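Long-range contacts in ADP-ribosyltransferase (Staphylococcus aureus, PDB 1OJQ), which probably transfers ADP-ribose from NAD+ to target proteins, as a bacterial mono-ADP-ribosyltransferase of the exoenzyme family: residues 137-142 with 179-184; 80-85 with 155-160. One frame throughout, in Å; residues are numbered along the deposited sequence.

How the interactions relate
From the N terminus, 80-85 comes first, then 137-142, 155-160 and 179-184. Interaction 2 joins the first to the third and closes a loop holding helices 100-106 and 116-126 and strands 130-133 and 137-140. Interaction 1 joins the second to the fourth across 36 residues that hold no helix. The two loops therefore cross: strand 137-140 leaves from inside the first loop to pair outside it. Interaction 2 forms one edge of the five-strand mixed sheet, interaction 1 most of the three-strand antiparallel sheet. The sheets meet where Gln140 O probably accepts a hydrogen bond from Tyr84 N (2.7 Å) and Thr139 packs on Val83, close to residues that bind NAD+.

Interaction 1: 137-142 with 179-184; sequences SSTQLV and QEVLLP
Val181 O is gripped twice by Thr139: by the backbone N at 3.0 Å and by OG1 at 2.9 Å. The hydroxyl reaches the carbonyl because OG1 lies between the threonine's own N and carbonyl carbon (chi1 71°), which leaves CG2 to run across Leu183 CD1 at about a right angle. In return Val181 N binds Thr139 O from above the carbonyl plane, 47° out of it. Leu183 N is held almost straight by Ser137 O at 2.9 Å, while the reverse bond is weak; beyond it a water links Ser137 OG to Pro184 O. The strands 137-140 and 180-183 run antiparallel, and Ser138-Thr139-Gln140 probably stands at the place of the Ser-Thr-Ser motif of this toxin family, with glutamine in the third position. Gln140 and Glu180, both NAD+-binding residues, form a non-hydrogen-bonded pair on the same face as Ser138. Glu180 carries CG anti to its N (chi1 -175°), and its extended chain brings OE2 to 3.2 Å from Ser138 OG, a weak bond at most. On the reverse face Leu141 CG meets Val181 CG2 at 3.9 Å. Past the strands, Leu141 N still donates to Gln179 O at 2.9 Å, and Gln179 OE1 is taken by Thr13 of helix 9-23.

Interaction 2: 80-85 with 155-160; sequences SVYVYR and KLELPK
The Tyr82 ring is held between two side chains of strand 155-158. Lys155 CE sits over the centre of one face, 3.9 Å from the ring centroid in a CH-pi contact, and Glu157 CG lies over the opposite face, offset toward the rim. The lysine's charged NZ is farther out, nearly on the ring normal at 5.0 Å, so any cation-pi attraction is weak. Lys155 is fully extended, with CG anti to its N (chi1 169°); this carries the chain out between the two tyrosines, where it lies alongside Tyr84 and its CG comes within 3.5 Å of Tyr84 CE2. One water ties the outer ends together, accepting from Lys155 NZ and bonding Tyr84 OH, which is also bonded to Asn5.

Behind this face the backbones pair antiparallel. Val81 and Leu158 exchange both bonds, the shorter from Leu158 N to Val81 O at 2.7 Å, and Val83 and Leu156 form the next hydrogen-bonded pair. The reverse face is apolar: Leu158 CD1 fits against Val83 CG1 at 3.9 Å and against Val81 CG1, while Leu156 CB meets Val83 CG2. At the end near Ser80, Leu158 O accepts from Val81 N and has a CA-H...O contact with Ser80 CA at 3.2 Å; the Ser80 hydroxyl is bonded to Thr3.

Strand 81-87 is the outermost strand of the mixed sheet on this side. Lys4 forms backbone bonds with Ser80 and Tyr82, Val81 touches Leu141, and NAD+-binding Arg85 bonds through its backbone to Leu154. On its other side strand 152-158 lies parallel to strand 203-209, with Leu156 against Ala207 and Leu158 against Val209.

Interaction 1: 137-142 with 179-184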
ATOM      1  N   SER A 137      -5.400   2.045  -1.090  1.00  6.94           N
ATOM      2  CA  SER A 137      -4.076   1.718  -0.554  1.00  5.65           C
ATOM      3  C   SER A 137      -2.995   2.182  -1.525  1.00  8.49           C
ATOM      4  O   SER A 137      -2.981   1.772  -2.701  1.00 10.50           O
ATOM      5  CB  SER A 137      -3.938   0.214  -0.356  1.00  9.14           C
ATOM      6  OG  SER A 137      -4.813  -0.272   0.653  1.00  8.65           O
ATOM      7  N   SER A 138      -2.105   3.022  -1.032  1.00  8.13           N
ATOM      8  CA  SER A 138      -1.001   3.528  -1.841  1.00  9.69           C
ATOM      9  C   SER A 138       0.239   2.679  -1.598  1.00  9.56           C
ATOM     10  O   SER A 138       0.622   2.539  -0.444  1.00 11.63           O
ATOM     11  CB  SER A 138      -0.709   4.990  -1.493  1.00 11.73           C
ATOM     12  OG  SER A 138      -1.891   5.760  -1.713  1.00 19.08           O
ATOM     13  N   THR A 139       0.841   2.133  -2.636  1.00  8.62           N
ATOM     14  CA  THR A 139       1.962   1.213  -2.530  1.00  4.83           C
ATOM     15  C   THR A 139       2.976   1.587  -3.597  1.00  7.63           C
ATOM     16  O   THR A 139       2.670   2.487  -4.389  1.00  8.08           O
ATOM     17  CB  THR A 139       1.546  -0.259  -2.746  1.00  7.48           C
ATOM     18  OG1 THR A 139       1.216  -0.466  -4.138  1.00  6.91           O
ATOM     19  CG2 THR A 139       0.297  -0.600  -1.942  1.00  9.17           C
ATOM     20  N   GLN A 140       4.130   0.934  -3.623  1.00  5.53           N
ATOM     21  CA  GLN A 140       5.108   1.219  -4.669  1.00  7.20           C
ATOM     22  C   GLN A 140       5.789  -0.059  -5.148  1.00  6.32           C
ATOM     23  O   GLN A 140       5.988  -1.037  -4.417  1.00  7.36           O
ATOM     24  CB  GLN A 140       6.132   2.262  -4.225  1.00 16.69           C
ATOM     25  CG  GLN A 140       6.951   2.026  -2.993  1.00 13.95           C
ATOM     26  CD  GLN A 140       7.764   3.219  -2.516  1.00 16.06           C
ATOM     27  OE1 GLN A 140       8.022   4.196  -3.230  1.00 11.91           O
ATOM     28  NE2 GLN A 140       8.214   3.153  -1.266  1.00  4.35           N
ATOM     29  N   LEU A 141       6.175  -0.025  -6.429  1.00  4.91           N
ATOM     30  CA  LEU A 141       6.875  -1.187  -6.992  1.00  8.08           C
ATOM     31  C   LEU A 141       8.309  -1.317  -6.508  1.00  7.59           C
ATOM     32  O   LEU A 141       8.844  -2.423  -6.405  1.00 11.35           O
ATOM     33  CB  LEU A 141       6.947  -1.118  -8.526  1.00 12.01           C
ATOM     34  CG  LEU A 141       5.731  -1.552  -9.329  1.00 14.72           C
ATOM     35  CD1 LEU A 141       5.992  -1.271 -10.815  1.00 17.65           C
ATOM     36  CD2 LEU A 141       5.370  -3.016  -9.093  1.00  8.04           C
ATOM     37  N   VAL A 142       8.963  -0.195  -6.239  1.00  9.09           N
ATOM     38  CA  VAL A 142      10.343  -0.176  -5.735  1.00  6.14           C
ATOM     39  C   VAL A 142      10.344   0.400  -4.324  1.00  8.18           C
ATOM     40  O   VAL A 142       9.987   1.560  -4.100  1.00  8.48           O
ATOM     41  CB  VAL A 142      11.281   0.633  -6.635  1.00  7.50           C
ATOM     42  CG1 VAL A 142      12.713   0.627  -6.114  1.00 10.42           C
ATOM     43  CG2 VAL A 142      11.238   0.074  -8.059  1.00 10.87           C
ATOM     44  N   GLN A 179       7.163   5.397  -8.015  1.00  6.21           N
ATOM     45  CA  GLN A 179       6.767   4.111  -8.591  1.00  8.87           C
ATOM     46  C   GLN A 179       5.441   3.644  -8.003  1.00  5.23           C
ATOM     47  O   GLN A 179       5.270   2.465  -7.703  1.00  7.88           O
ATOM     48  CB  GLN A 179       7.882   3.079  -8.349  1.00  6.93           C
ATOM     49  CG  GLN A 179       9.140   3.407  -9.152  1.00  5.57           C
ATOM     50  CD  GLN A 179       8.965   3.257 -10.652  1.00 10.01           C
ATOM     51  OE1 GLN A 179       9.807   3.795 -11.397  1.00 12.75           O
ATOM     52  NE2 GLN A 179       7.968   2.559 -11.152  1.00  3.17           N
ATOM     53  N   GLU A 180       4.502   4.567  -7.824  1.00  5.99           N
ATOM     54  CA  GLU A 180       3.286   4.254  -7.087  1.00  4.23           C
ATOM     55  C   GLU A 180       2.320   3.361  -7.846  1.00  4.16           C
ATOM     56  O   GLU A 180       2.013   3.525  -9.012  1.00  6.90           O
ATOM     57  CB  GLU A 180       2.557   5.550  -6.660  1.00  5.11           C
ATOM     58  CG  GLU A 180       1.332   5.198  -5.783  1.00  4.80           C
ATOM     59  CD  GLU A 180       0.736   6.386  -5.061  1.00 13.30           C
ATOM     60  OE1 GLU A 180       1.316   7.496  -5.094  1.00 12.14           O
ATOM     61  OE2 GLU A 180      -0.345   6.206  -4.436  1.00 14.48           O
ATOM     62  N   VAL A 181       1.807   2.374  -7.107  1.00  5.98           N
ATOM     63  CA  VAL A 181       0.689   1.541  -7.554  1.00  6.62           C
ATOM     64  C   VAL A 181      -0.485   1.816  -6.623  1.00  7.41           C
ATOM     65  O   VAL A 181      -0.290   1.716  -5.398  1.00  7.38           O
ATOM     66  CB  VAL A 181       1.056   0.048  -7.545  1.00  4.11           C
ATOM     67  CG1 VAL A 181      -0.152  -0.843  -7.746  1.00  6.63           C
ATOM     68  CG2 VAL A 181       2.120  -0.173  -8.624  1.00  7.88           C
ATOM     69  N   LEU A 182      -1.639   2.179  -7.144  1.00  6.22           N
ATOM     70  CA  LEU A 182      -2.815   2.466  -6.317  1.00  5.26           C
ATOM     71  C   LEU A 182      -3.737   1.259  -6.300  1.00  4.94           C
ATOM     72  O   LEU A 182      -4.124   0.810  -7.379  1.00  7.50           O
ATOM     73  CB  LEU A 182      -3.488   3.719  -6.882  1.00  7.24           C
ATOM     74  CG  LEU A 182      -4.546   4.376  -5.999  1.00 18.59           C
ATOM     75  CD1 LEU A 182      -3.941   4.811  -4.671  1.00 14.47           C
ATOM     76  CD2 LEU A 182      -5.194   5.527  -6.758  1.00  8.77           C
ATOM     77  N   LEU A 183      -4.092   0.716  -5.144  1.00  6.21           N
ATOM     78  CA  LEU A 183      -4.992  -0.432  -5.039  1.00  5.60           C
ATOM     79  C   LEU A 183      -6.405  -0.026  -4.645  1.00  5.03           C
ATOM     80  O   LEU A 183      -6.602   1.004  -3.988  1.00  6.15           O
ATOM     81  CB  LEU A 183      -4.443  -1.444  -4.007  1.00  3.59           C
ATOM     82  CG  LEU A 183      -2.973  -1.866  -4.200  1.00  7.72           C
ATOM     83  CD1 LEU A 183      -2.516  -2.799  -3.084  1.00  8.63           C
ATOM     84  CD2 LEU A 183      -2.812  -2.487  -5.577  1.00 11.18           C
ATOM     85  N   PRO A 184      -7.409  -0.806  -5.022  1.00  4.28           N
ATOM     86  CA  PRO A 184      -8.794  -0.526  -4.707  1.00  2.60           C
ATOM     87  C   PRO A 184      -9.031  -0.337  -3.212  1.00  5.88           C
ATOM     88  O   PRO A 184      -8.350  -0.917  -2.367  1.00  7.60           O
ATOM     89  CB  PRO A 184      -9.525  -1.824  -5.090  1.00  6.63           C
ATOM     90  CG  PRO A 184      -8.666  -2.432  -6.138  1.00  9.71           C
ATOM     91  CD  PRO A 184      -7.254  -2.037  -5.818  1.00  5.16           C
TER
HETATM   92  O   HOH W   1      -7.402  -0.359   0.023  1.00  7.17           O

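Interaction 2: 80-85 with 155-160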
ATOM      1  N   SER A  80       1.668 -11.673 -11.322  1.00  7.82           N
ATOM      2  CA  SER A  80       1.730 -11.586  -9.859  1.00 10.50           C
ATOM      3  C   SER A  80       2.900 -10.667  -9.531  1.00 10.25           C
ATOM      4  O   SER A  80       3.936 -10.739 -10.212  1.00  8.88           O
ATOM      5  CB  SER A  80       1.890 -12.983  -9.284  1.00 13.67           C
ATOM      6  OG  SER A  80       2.327 -12.971  -7.940  1.00 24.43           O
ATOM      7  N   VAL A  81       2.793  -9.780  -8.543  1.00  5.30           N
ATOM      8  CA  VAL A  81       3.910  -8.855  -8.306  1.00  5.51           C
ATOM      9  C   VAL A  81       3.958  -8.422  -6.845  1.00  9.35           C
ATOM     10  O   VAL A  81       2.881  -8.367  -6.237  1.00  9.64           O
ATOM     11  CB  VAL A  81       3.768  -7.594  -9.198  1.00 11.24           C
ATOM     12  CG1 VAL A  81       2.423  -6.908  -8.970  1.00  6.91           C
ATOM     13  CG2 VAL A  81       4.898  -6.597  -8.978  1.00  8.43           C
ATOM     14  N   TYR A  82       5.143  -8.127  -6.301  1.00  5.75           N
ATOM     15  CA  TYR A  82       5.181  -7.507  -4.975  1.00  4.60           C
ATOM     16  C   TYR A  82       5.143  -5.982  -5.065  1.00  7.12           C
ATOM     17  O   TYR A  82       5.828  -5.387  -5.891  1.00  9.05           O
ATOM     18  CB  TYR A  82       6.456  -7.858  -4.194  1.00 10.43           C
ATOM     19  CG  TYR A  82       6.373  -9.221  -3.530  1.00 10.34           C
ATOM     20  CD1 TYR A  82       6.998 -10.320  -4.093  1.00  5.01           C
ATOM     21  CD2 TYR A  82       5.656  -9.369  -2.346  1.00 11.21           C
ATOM     22  CE1 TYR A  82       6.909 -11.556  -3.476  1.00  9.82           C
ATOM     23  CE2 TYR A  82       5.559 -10.600  -1.719  1.00  5.20           C
ATOM     24  CZ  TYR A  82       6.196 -11.676  -2.305  1.00  7.93           C
ATOM     25  OH  TYR A  82       6.106 -12.903  -1.689  1.00  9.77           O
ATOM     26  N   VAL A  83       4.361  -5.363  -4.192  1.00  6.96           N
ATOM     27  CA  VAL A  83       4.451  -3.905  -4.029  1.00  6.23           C
ATOM     28  C   VAL A  83       4.739  -3.645  -2.548  1.00  7.51           C
ATOM     29  O   VAL A  83       4.525  -4.550  -1.726  1.00  8.59           O
ATOM     30  CB  VAL A  83       3.183  -3.170  -4.467  1.00  5.40           C
ATOM     31  CG1 VAL A  83       3.032  -3.349  -5.979  1.00  8.70           C
ATOM     32  CG2 VAL A  83       1.924  -3.643  -3.763  1.00  7.86           C
ATOM     33  N   TYR A  84       5.182  -2.432  -2.243  1.00  6.31           N
ATOM     34  CA  TYR A  84       5.643  -2.099  -0.910  1.00  7.87           C
ATOM     35  C   TYR A  84       4.980  -0.853  -0.354  1.00 14.04           C
ATOM     36  O   TYR A  84       4.586   0.054  -1.085  1.00  8.39           O
ATOM     37  CB  TYR A  84       7.159  -1.865  -0.974  1.00  9.52           C
ATOM     38  CG  TYR A  84       7.885  -3.128  -1.396  1.00 12.18           C
ATOM     39  CD1 TYR A  84       8.091  -3.468  -2.727  1.00 11.65           C
ATOM     40  CD2 TYR A  84       8.371  -3.983  -0.416  1.00 15.17           C
ATOM     41  CE1 TYR A  84       8.766  -4.638  -3.061  1.00  9.89           C
ATOM     42  CE2 TYR A  84       9.038  -5.145  -0.738  1.00  9.20           C
ATOM     43  CZ  TYR A  84       9.236  -5.461  -2.068  1.00 15.63           C
ATOM     44  OH  TYR A  84       9.891  -6.635  -2.354  1.00 11.51           O
ATOM     45  N   ARG A  85       4.884  -0.817   0.972  1.00 11.44           N
ATOM     46  CA  ARG A  85       4.354   0.378   1.635  1.00  9.23           C
ATOM     47  C   ARG A  85       5.216   0.642   2.858  1.00  7.13           C
ATOM     48  O   ARG A  85       5.298  -0.243   3.730  1.00  8.71           O
ATOM     49  CB  ARG A  85       2.903   0.168   2.031  1.00 11.90           C
ATOM     50  CG  ARG A  85       2.207   1.465   2.424  1.00 20.05           C
ATOM     51  N   LYS A 155       5.223  -5.591   2.695  1.00  5.64           N
ATOM     52  CA  LYS A 155       5.577  -6.236   1.425  1.00  5.09           C
ATOM     53  C   LYS A 155       4.418  -7.099   0.982  1.00  5.57           C
ATOM     54  O   LYS A 155       4.089  -8.133   1.575  1.00  6.09           O
ATOM     55  CB  LYS A 155       6.889  -6.986   1.651  1.00  3.17           C
ATOM     56  CG  LYS A 155       7.309  -7.937   0.550  1.00 10.82           C
ATOM     57  CD  LYS A 155       8.660  -8.584   0.846  1.00 10.11           C
ATOM     58  CE  LYS A 155       9.033  -9.595  -0.232  1.00 12.53           C
ATOM     59  NZ  LYS A 155      10.282 -10.340   0.127  1.00 11.43           N
ATOM     60  N   LEU A 156       3.730  -6.657  -0.067  1.00  3.41           N
ATOM     61  CA  LEU A 156       2.452  -7.244  -0.443  1.00  5.40           C
ATOM     62  C   LEU A 156       2.488  -7.993  -1.766  1.00  5.49           C
ATOM     63  O   LEU A 156       2.774  -7.376  -2.794  1.00  9.34           O
ATOM     64  CB  LEU A 156       1.389  -6.145  -0.554  1.00  4.70           C
ATOM     65  CG  LEU A 156       1.105  -5.356   0.721  1.00  4.82           C
ATOM     66  CD1 LEU A 156       0.042  -4.283   0.419  1.00 12.56           C
ATOM     67  CD2 LEU A 156       0.668  -6.269   1.847  1.00  7.50           C
ATOM     68  N   GLU A 157       2.210  -9.287  -1.747  1.00  5.51           N
ATOM     69  CA  GLU A 157       2.126 -10.040  -3.001  1.00  6.84           C
ATOM     70  C   GLU A 157       0.755  -9.827  -3.645  1.00  6.10           C
ATOM     71  O   GLU A 157      -0.260 -10.205  -3.063  1.00  6.78           O
ATOM     72  CB  GLU A 157       2.339 -11.534  -2.747  1.00 11.43           C
ATOM     73  CG  GLU A 157       2.564 -12.340  -4.023  1.00 11.11           C
ATOM     74  CD  GLU A 157       2.400 -13.829  -3.751  1.00 21.01           C
ATOM     75  OE1 GLU A 157       2.032 -14.596  -4.659  1.00 44.48           O
ATOM     76  OE2 GLU A 157       2.633 -14.252  -2.606  1.00 26.64           O
ATOM     77  N   LEU A 158       0.687  -9.240  -4.833  1.00  5.21           N
ATOM     78  CA  LEU A 158      -0.570  -9.034  -5.523  1.00  4.12           C
ATOM     79  C   LEU A 158      -0.810 -10.181  -6.504  1.00  7.05           C
ATOM     80  O   LEU A 158       0.092 -10.437  -7.307  1.00  8.79           O
ATOM     81  CB  LEU A 158      -0.559  -7.753  -6.355  1.00  8.99           C
ATOM     82  CG  LEU A 158      -0.222  -6.462  -5.623  1.00 10.28           C
ATOM     83  CD1 LEU A 158      -0.348  -5.284  -6.572  1.00 13.47           C
ATOM     84  CD2 LEU A 158      -1.125  -6.309  -4.401  1.00  8.39           C
ATOM     85  N   PRO A 159      -1.944 -10.825  -6.455  1.00  5.04           N
ATOM     86  CA  PRO A 159      -2.221 -11.889  -7.437  1.00  6.67           C
ATOM     87  C   PRO A 159      -2.247 -11.372  -8.867  1.00 13.69           C
ATOM     88  O   PRO A 159      -2.619 -10.230  -9.147  1.00 11.29           O
ATOM     89  CB  PRO A 159      -3.633 -12.342  -7.062  1.00  8.25           C
ATOM     90  CG  PRO A 159      -3.833 -11.931  -5.638  1.00 11.88           C
ATOM     91  CD  PRO A 159      -3.045 -10.661  -5.480  1.00  6.40           C
ATOM     92  N   LYS A 160      -1.854 -12.222  -9.811  1.00  5.97           N
ATOM     93  CA  LYS A 160      -2.023 -11.822 -11.206  1.00  5.11           C
ATOM     94  C   LYS A 160      -3.492 -11.569 -11.485  1.00  6.89           C
ATOM     95  O   LYS A 160      -4.404 -12.282 -11.048  1.00  9.48           O
ATOM     96  CB  LYS A 160      -1.439 -12.925 -12.084  1.00  6.98           C
ATOM     97  CG  LYS A 160      -1.606 -12.679 -13.565  1.00 10.74           C
ATOM     98  CD  LYS A 160      -1.068 -13.832 -14.413  1.00 14.93           C
ATOM     99  CE  LYS A 160      -1.267 -13.431 -15.887  1.00 15.69           C
ATOM    100  NZ  LYS A 160      -0.414 -14.309 -16.739  1.00 23.48           N
TER
HETATM  101  O   HOH W   2      11.651  -8.031  -0.672  1.00 22.82           O